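2-Keto-3-deoxy-(6-phospho-)gluconate aldolase (Thermoproteus tenax, PDB 2R94) is an archaeal aldolase of the dihydrodipicolinate synthetase family, built as a TIM barrel and assembled from four chains. Local coordinates at residues A[92-97]-A[123-128]. Residues are numbered along the deposited sequence; the frame is centred on the assembly and turned at random.
With PYR (pyruvic acid), chain E.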
ATOM      1  N   GLU A  92      -6.826 -13.459  32.731  1.00 32.00           N
ATOM      2  CA  GLU A  92      -5.610 -12.933  33.264  1.00 32.48           C
ATOM      3  C   GLU A  92      -5.239 -11.623  32.628  1.00 30.52           C
ATOM      4  O   GLU A  92      -4.366 -10.917  33.137  1.00 31.10           O
ATOM      5  CB  GLU A  92      -4.488 -13.952  33.166  1.00 34.23           C
ATOM      6  CG  GLU A  92      -3.927 -14.197  31.785  1.00 37.30           C
ATOM      7  CD  GLU A  92      -2.746 -15.242  31.814  1.00 39.64           C
ATOM      8  OE1 GLU A  92      -2.677 -16.133  32.742  1.00 40.76           O
ATOM      9  OE2 GLU A  92      -1.898 -15.149  30.894  1.00 41.49           O
ATOM     10  N   ALA A  93      -5.883 -11.312  31.500  1.00 28.29           N
ATOM     11  CA  ALA A  93      -5.712 -10.023  30.812  1.00 27.16           C
ATOM     12  C   ALA A  93      -6.843  -9.804  29.846  1.00 26.64           C
ATOM     13  O   ALA A  93      -7.541 -10.753  29.505  1.00 25.67           O
ATOM     14  CB  ALA A  93      -4.395  -9.986  30.059  1.00 28.12           C
ATOM     15  N   VAL A  94      -7.015  -8.556  29.404  1.00 26.70           N
ATOM     16  CA  VAL A  94      -7.904  -8.217  28.296  1.00 26.38           C
ATOM     17  C   VAL A  94      -7.034  -7.635  27.179  1.00 26.79           C
ATOM     18  O   VAL A  94      -5.935  -7.113  27.439  1.00 28.22           O
ATOM     19  CB  VAL A  94      -9.024  -7.177  28.713  1.00 26.18           C
ATOM     20  CG1 VAL A  94      -9.960  -7.825  29.686  1.00 25.64           C
ATOM     21  CG2 VAL A  94      -8.420  -5.952  29.349  1.00 26.08           C
ATOM     22  N   ALA A  95      -7.492  -7.732  25.934  1.00 24.83           N
ATOM     23  CA  ALA A  95      -6.714  -7.207  24.832  1.00 24.77           C
ATOM     24  C   ALA A  95      -7.680  -6.441  24.033  1.00 25.13           C
ATOM     25  O   ALA A  95      -8.867  -6.748  24.065  1.00 27.82           O
ATOM     26  CB  ALA A  95      -6.208  -8.335  23.975  1.00 23.72           C
ATOM     27  N   SER A  96      -7.194  -5.539  23.208  1.00 25.34           N
ATOM     28  CA  SER A  96      -8.102  -4.869  22.286  1.00 23.48           C
ATOM     29  C   SER A  96      -7.373  -4.469  21.009  1.00 21.54           C
ATOM     30  O   SER A  96      -6.287  -3.914  21.080  1.00 23.11           O
ATOM     31  CB  SER A  96      -8.685  -3.581  22.917  1.00 20.90           C
ATOM     32  OG  SER A  96      -9.654  -3.010  22.015  1.00 20.09           O
ATOM     33  N   LEU A  97      -8.019  -4.702  19.882  1.00 19.49           N
ATOM     34  CA  LEU A  97      -7.709  -4.032  18.670  1.00 21.38           C
ATOM     35  C   LEU A  97      -7.832  -2.550  18.948  1.00 22.36           C
ATOM     36  O   LEU A  97      -8.561  -2.150  19.837  1.00 20.59           O
ATOM     37  CB  LEU A  97      -8.745  -4.403  17.603  1.00 22.18           C
ATOM     38  CG  LEU A  97      -8.672  -5.886  17.204  1.00 21.53           C
ATOM     39  CD1 LEU A  97      -9.981  -6.260  16.488  1.00 22.38           C
ATOM     40  CD2 LEU A  97      -7.490  -5.953  16.265  1.00 21.01           C
ATOM     41  N   ILE A 123      -6.463  -5.809  35.864  1.00 33.28           N
ATOM     42  CA  ILE A 123      -5.636  -6.779  35.114  1.00 30.80           C
ATOM     43  C   ILE A 123      -4.939  -6.106  33.926  1.00 30.28           C
ATOM     44  O   ILE A 123      -5.383  -5.073  33.461  1.00 29.95           O
ATOM     45  CB  ILE A 123      -6.456  -7.985  34.676  1.00 29.30           C
ATOM     46  CG1 ILE A 123      -7.673  -7.592  33.800  1.00 27.31           C
ATOM     47  CG2 ILE A 123      -6.780  -8.830  35.909  1.00 29.45           C
ATOM     48  CD1 ILE A 123      -8.466  -8.855  33.271  1.00 27.53           C
ATOM     49  N   PRO A 124      -3.851  -6.686  33.421  1.00 30.37           N
ATOM     50  CA  PRO A 124      -3.150  -6.039  32.274  1.00 30.14           C
ATOM     51  C   PRO A 124      -4.030  -5.882  31.026  1.00 29.76           C
ATOM     52  O   PRO A 124      -4.774  -6.783  30.673  1.00 26.96           O
ATOM     53  CB  PRO A 124      -2.068  -7.061  31.916  1.00 30.63           C
ATOM     54  CG  PRO A 124      -1.884  -7.879  33.129  1.00 31.07           C
ATOM     55  CD  PRO A 124      -3.244  -7.965  33.786  1.00 30.64           C
ATOM     56  N   VAL A 125      -3.889  -4.756  30.358  1.00 28.89           N
ATOM     57  CA  VAL A 125      -4.451  -4.531  29.049  1.00 31.05           C
ATOM     58  C   VAL A 125      -3.373  -4.730  27.969  1.00 32.06           C
ATOM     59  O   VAL A 125      -2.307  -4.129  28.076  1.00 31.33           O
ATOM     60  CB  VAL A 125      -4.969  -3.071  28.980  1.00 30.38           C
ATOM     61  CG1 VAL A 125      -5.315  -2.666  27.584  1.00 28.20           C
ATOM     62  CG2 VAL A 125      -6.169  -2.977  29.893  1.00 32.27           C
ATOM     63  N   PHE A 126      -3.650  -5.589  26.979  1.00 30.69           N
ATOM     64  CA  PHE A 126      -2.759  -5.818  25.841  1.00 28.97           C
ATOM     65  C   PHE A 126      -3.239  -5.025  24.656  1.00 28.57           C
ATOM     66  O   PHE A 126      -4.446  -4.932  24.423  1.00 27.25           O
ATOM     67  CB  PHE A 126      -2.863  -7.251  25.371  1.00 28.99           C
ATOM     68  CG  PHE A 126      -2.117  -8.236  26.196  1.00 30.23           C
ATOM     69  CD1 PHE A 126      -2.126  -8.172  27.562  1.00 30.95           C
ATOM     70  CD2 PHE A 126      -1.414  -9.263  25.583  1.00 31.29           C
ATOM     71  CE1 PHE A 126      -1.434  -9.109  28.308  1.00 32.53           C
ATOM     72  CE2 PHE A 126      -0.731 -10.216  26.320  1.00 31.49           C
ATOM     73  CZ  PHE A 126      -0.750 -10.154  27.682  1.00 30.83           C
ATOM     74  N   LEU A 127      -2.295  -4.483  23.891  1.00 26.63           N
ATOM     75  CA  LEU A 127      -2.604  -3.897  22.627  1.00 25.66           C
ATOM     76  C   LEU A 127      -2.657  -5.068  21.674  1.00 27.57           C
ATOM     77  O   LEU A 127      -1.785  -5.908  21.732  1.00 27.10           O
ATOM     78  CB  LEU A 127      -1.495  -2.932  22.218  1.00 24.60           C
ATOM     79  CG  LEU A 127      -1.472  -2.663  20.730  1.00 24.20           C
ATOM     80  CD1 LEU A 127      -2.755  -2.001  20.220  1.00 24.08           C
ATOM     81  CD2 LEU A 127      -0.212  -1.869  20.329  1.00 23.51           C
ATOM     82  N   TYR A 128      -3.717  -5.178  20.855  1.00 27.39           N
ATOM     83  CA  TYR A 128      -3.768  -6.242  19.832  1.00 26.64           C
ATOM     84  C   TYR A 128      -3.621  -5.509  18.528  1.00 25.90           C
ATOM     85  O   TYR A 128      -4.555  -4.917  18.040  1.00 26.81           O
ATOM     86  CB  TYR A 128      -5.071  -7.053  19.903  1.00 26.04           C
ATOM     87  CG  TYR A 128      -5.375  -7.988  18.730  1.00 25.76           C
ATOM     88  CD1 TYR A 128      -4.391  -8.325  17.756  1.00 24.67           C
ATOM     89  CD2 TYR A 128      -6.650  -8.587  18.620  1.00 24.08           C
ATOM     90  CE1 TYR A 128      -4.694  -9.207  16.682  1.00 24.49           C
ATOM     91  CE2 TYR A 128      -6.975  -9.448  17.605  1.00 23.36           C
ATOM     92  CZ  TYR A 128      -6.008  -9.763  16.618  1.00 26.70           C
ATOM     93  OH  TYR A 128      -6.388 -10.615  15.594  1.00 25.81           O
TER
HETATM   94  C   PYR E 999      -6.331 -13.726  16.320  1.00 35.98           C
HETATM   95  O   PYR E 999      -6.841 -14.499  15.479  1.00 36.99           O
HETATM   96  OXT PYR E 999      -7.043 -13.153  17.190  1.00 34.92           O
HETATM   97  CA  PYR E 999      -4.996 -13.531  16.262  0.50 34.91           C
HETATM   98  CB  PYR E 999      -4.157 -14.230  15.226  1.00 34.44           C
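V94 sits between P124 and F126 in the first rungs of a parallel ladder: its N donates to P124 O at 3.1 Å, and its O takes F126 N at 2.8 Å. S96 repeats the pattern two residues on, its N reaching F126 O while its O accepts Y128 N. In that last bond the donor stands well above the S96 carbonyl plane, 53° out of it. A95 turns its own backbone bonds the other way, to V69 and V71. Strands 93-96 and 125-129 are neighbours in the eight-stranded TIM barrel, joined through helix 107-120 as a beta-alpha-beta crossover. S96 OG, on the face towards that helix, donates to L97 O at 2.6 Å and is also hydrogen-bonded to the Y113 hydroxyl. Beyond S96, L97 CD2 lies over one face of the Y128 ring, 3.7 Å from its centroid. With CG anti to the backbone N (chi1 168°), the Y128 side chain runs alongside L97 and carries its hydroxyl to T41 OG1, a hydrogen bond; Y128 OH also comes within 3.1 Å of OXT of the bound pyruvic acid.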